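Local coordinates for time interval measuring enzyme TIME (Bombyx mori, PDB 2E47), which probably disproportionates superoxide to hydrogen peroxide and oxygen, as a copper- and zinc-binding member of the superoxide dismutase family, at residues Val92-Glu95 with Asn96-Arg100; Leu103-Asp106 with Gln107-Leu110. All blocks are in the same frame, centred on the assembly; numbering follows the deposited sequence.

Overall arrangement
From the N terminus the chain first builds strands 9-15, 20-27, 33-40 and 45-52 and the metal-binding loop, then runs out along strand 87-93. Contact 1 closes the tight loop that turns it back into strand 98-105, joining the two outermost strands in the sheet order, as expected where a Greek-key barrel closes. The same strand 98-105 then leads to contact 2, where D105 ends it and organises the start of the loop going toward strand 120-124. The contacts lie in series, neither nested nor crossed, with centres about 23 Å apart. Contact 1 ties strand to strand; contact 2 ties a strand end to the next loop and, through R83, to the zinc-binding region.

Contact 1 of 2, residues Val92-Glu95 with Asn96-Arg100; sequences VFDE and NHYSR
V92-E95 and N96-R100 meet as a beta hairpin that links strands 87-93 and 98-105 at one end of the Cu-Zn superoxide dismutase Greek-key barrel. A type I turn from D94 to H97 reverses the chain, and H97, in the left-handed conformation, forms a G1 bulge with Y98 opposite D94. H97 N donates to D94 O and D94 N to Y98 O, both at 2.8 Å. The D94 carboxylate folds back over the turn: with chi1 at 65° its CG sits between the backbone N and carbonyl carbon, and OD2 accepts Y98 N from above the carboxylate plane at 3.1 Å. A second, weak bond reaches OD2 from N96 N. D94 OD1 meets the edge of the Y98 ring at CD2. H97 ND1 points in its ring plane to E95 O, which it meets from above the carbonyl plane (3.3 Å).

F93, next to the turn, is buried. S99 CB stands over the centre of its ring, 3.5 Å from the centroid, a CH-pi contact, while the ring of Y47 meets that of F93 at about a right angle. Beyond this pair the strands are joined through water: one molecule links V92 N to R100 O, and a second donates to both V92 O and R100 O. S99 OG, set anti to its own N (chi1 174°), donates to the same V92 O from above the carbonyl plane, 2.9 Å away.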
# COMPACT_ATOMS: atom_id res chain seq x y z
N VAL A 92 -14.39 -17.50 -3.46
CA VAL A 92 -15.31 -18.42 -2.84
C VAL A 92 -14.90 -18.82 -1.44
O VAL A 92 -13.75 -19.21 -1.24
CB VAL A 92 -15.40 -19.68 -3.67
CG1 VAL A 92 -16.30 -20.70 -2.95
CG2 VAL A 92 -15.87 -19.31 -5.17
N PHE A 93 -15.82 -18.71 -0.47
CA PHE A 93 -15.59 -19.16 0.90
C PHE A 93 -16.18 -20.54 1.13
O PHE A 93 -17.22 -20.86 0.56
CB PHE A 93 -16.17 -18.16 1.91
CG PHE A 93 -15.34 -16.94 2.05
CD1 PHE A 93 -14.49 -16.79 3.13
CD2 PHE A 93 -15.34 -15.96 1.02
CE1 PHE A 93 -13.67 -15.71 3.22
CE2 PHE A 93 -14.56 -14.83 1.13
CZ PHE A 93 -13.72 -14.70 2.24
N ASP A 94 -15.50 -21.37 1.95
CA ASP A 94 -16.00 -22.71 2.24
C ASP A 94 -16.81 -22.67 3.50
O ASP A 94 -16.95 -21.62 4.13
CB ASP A 94 -14.87 -23.78 2.31
CG ASP A 94 -13.91 -23.55 3.46
OD1 ASP A 94 -12.76 -23.98 3.36
OD2 ASP A 94 -14.27 -22.87 4.44
N GLU A 95 -17.34 -23.84 3.88
CA GLU A 95 -18.17 -24.00 5.08
C GLU A 95 -17.44 -23.57 6.34
O GLU A 95 -18.06 -23.17 7.32
CB GLU A 95 -18.61 -25.46 5.18
CG GLU A 95 -19.58 -25.84 4.09
CD GLU A 95 -20.99 -26.10 4.62
OE1 GLU A 95 -21.69 -25.13 5.02
OE2 GLU A 95 -21.40 -27.30 4.63
N ASN A 96 -16.11 -23.63 6.29
CA ASN A 96 -15.24 -23.16 7.38
C ASN A 96 -14.93 -21.66 7.33
O ASN A 96 -13.99 -21.23 8.01
CB ASN A 96 -13.90 -23.92 7.37
CG ASN A 96 -14.07 -25.44 7.46
OD1 ASN A 96 -14.41 -26.12 6.47
ND2 ASN A 96 -13.81 -25.99 8.64
N HIS A 97 -15.67 -20.87 6.54
CA HIS A 97 -15.40 -19.43 6.44
C HIS A 97 -13.98 -19.10 5.98
O HIS A 97 -13.39 -18.09 6.38
CB HIS A 97 -15.71 -18.73 7.75
CG HIS A 97 -17.15 -18.82 8.14
ND1 HIS A 97 -17.87 -19.99 8.07
CD2 HIS A 97 -18.02 -17.88 8.59
CE1 HIS A 97 -19.12 -19.77 8.46
NE2 HIS A 97 -19.24 -18.49 8.77
N TYR A 98 -13.43 -19.97 5.15
CA TYR A 98 -12.12 -19.81 4.59
C TYR A 98 -12.17 -19.78 3.04
O TYR A 98 -12.86 -20.59 2.43
CB TYR A 98 -11.22 -20.94 5.05
CG TYR A 98 -9.96 -21.04 4.28
CD1 TYR A 98 -8.89 -20.19 4.54
CD2 TYR A 98 -9.82 -21.99 3.26
CE1 TYR A 98 -7.69 -20.30 3.78
CE2 TYR A 98 -8.63 -22.09 2.51
CZ TYR A 98 -7.59 -21.25 2.79
OH TYR A 98 -6.42 -21.36 2.05
N SER A 99 -11.41 -18.87 2.41
CA SER A 99 -11.37 -18.76 0.98
C SER A 99 -9.91 -18.93 0.55
O SER A 99 -9.04 -18.17 0.99
CB SER A 99 -11.78 -17.39 0.51
OG SER A 99 -11.57 -17.34 -0.90
N ARG A 100 -9.70 -19.89 -0.34
CA ARG A 100 -8.45 -20.16 -1.00
C ARG A 100 -8.51 -19.41 -2.32
O ARG A 100 -9.38 -19.68 -3.12
CB ARG A 100 -8.35 -21.68 -1.28
CG ARG A 100 -6.93 -22.27 -1.28
CD ARG A 100 -5.99 -21.77 -2.36
NE ARG A 100 -4.80 -21.15 -1.74
CZ ARG A 100 -3.65 -20.82 -2.35
NH1 ARG A 100 -2.70 -20.22 -1.65
NH2 ARG A 100 -3.44 -21.06 -3.64
O HOH W 1 -11.93 -18.30 -4.53
O HOH W 2 -11.87 -21.13 -3.08

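Contact 2 of 2, residues Leu103-Asp106 with Gln107-Leu110; sequences LVDD and QISL
OD1 of the D105 carboxylate is met by Q107 N from above the carboxylate plane, about 50° out of it, and by I108 N nearly in line with the CG-OD1 bond; the bond from Q107 N closes an Asx turn where strand 98-105 of the beta-barrel gives way to loop, and I108 N adds a second bond to OD1. The D106 carboxylate and Q107 amide lie side by side and point the same way, their planes 64° apart. The two bonds, 2.9 Å from Q107 N to D105 OD1 and 3.1 Å from I108 N to the same atom, bend the backbone round the buried carboxylate. Its other oxygen, OD2, forms a salt bridge with R83, next in sequence to the zinc ligand H84, so one side chain joins the strand end to the metal-binding region. With alanine in place of D105, the amides of Q107 and I108 and the charge of R83 would probably lose their shared partner, and the turn would be free to shift. I108 passes D105 at about a right angle on its way into the barrel interior, against V33, V35 and L88. A chi1 of 59° swings CG1 back toward the strand, bringing it to 3.5 Å from D105 OD1 and 3.9 Å from D105 CB.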
# COMPACT_ATOMS: atom_id res chain seq x y z
N LEU A 103 -5.50 -18.02 -8.80
CA LEU A 103 -5.93 -17.73 -10.16
C LEU A 103 -4.84 -17.02 -10.89
O LEU A 103 -3.92 -16.43 -10.29
CB LEU A 103 -7.20 -16.90 -10.18
CG LEU A 103 -7.07 -15.48 -9.59
CD1 LEU A 103 -6.53 -14.36 -10.52
CD2 LEU A 103 -8.42 -15.02 -9.05
N VAL A 104 -4.93 -17.11 -12.20
CA VAL A 104 -4.01 -16.43 -13.05
C VAL A 104 -4.83 -15.38 -13.80
O VAL A 104 -5.89 -15.71 -14.29
CB VAL A 104 -3.35 -17.40 -14.01
CG1 VAL A 104 -2.53 -16.66 -15.04
CG2 VAL A 104 -2.47 -18.40 -13.17
N ASP A 105 -4.36 -14.14 -13.86
CA ASP A 105 -5.08 -13.07 -14.54
C ASP A 105 -4.21 -12.48 -15.66
O ASP A 105 -3.03 -12.21 -15.48
CB ASP A 105 -5.47 -11.97 -13.56
CG ASP A 105 -6.51 -10.99 -14.16
OD1 ASP A 105 -6.09 -9.93 -14.69
OD2 ASP A 105 -7.75 -11.27 -14.13
N ASP A 106 -4.80 -12.26 -16.83
CA ASP A 106 -4.02 -11.72 -17.97
C ASP A 106 -4.25 -10.23 -18.23
O ASP A 106 -3.78 -9.74 -19.25
CB ASP A 106 -4.29 -12.51 -19.26
CG ASP A 106 -5.79 -12.63 -19.57
OD1 ASP A 106 -6.61 -12.14 -18.74
OD2 ASP A 106 -6.16 -13.19 -20.64
N GLN A 107 -4.94 -9.51 -17.35
CA GLN A 107 -5.08 -8.06 -17.55
C GLN A 107 -4.18 -7.22 -16.59
O GLN A 107 -3.55 -6.25 -17.02
CB GLN A 107 -6.55 -7.66 -17.35
CG GLN A 107 -7.21 -6.93 -18.49
CD GLN A 107 -7.06 -7.73 -19.73
OE1 GLN A 107 -7.46 -8.88 -19.77
NE2 GLN A 107 -6.39 -7.17 -20.72
N ILE A 108 -4.16 -7.56 -15.30
CA ILE A 108 -3.33 -6.87 -14.35
C ILE A 108 -1.82 -7.10 -14.62
O ILE A 108 -1.43 -8.14 -15.15
CB ILE A 108 -3.67 -7.27 -12.87
CG1 ILE A 108 -3.51 -8.78 -12.64
CG2 ILE A 108 -5.15 -6.83 -12.48
CD1 ILE A 108 -3.66 -9.24 -11.11
N SER A 109 -1.01 -6.18 -14.16
CA SER A 109 0.41 -6.31 -14.26
C SER A 109 1.01 -5.64 -12.99
O SER A 109 0.35 -4.88 -12.25
CB SER A 109 0.91 -5.56 -15.50
OG SER A 109 2.30 -5.78 -15.73
N LEU A 110 2.28 -5.93 -12.77
CA LEU A 110 3.04 -5.38 -11.68
C LEU A 110 3.71 -4.06 -12.06
O LEU A 110 4.12 -3.30 -11.19
CB LEU A 110 4.05 -6.42 -11.20
CG LEU A 110 3.40 -7.63 -10.49
CD1 LEU A 110 4.48 -8.22 -9.65
CD2 LEU A 110 2.18 -7.33 -9.64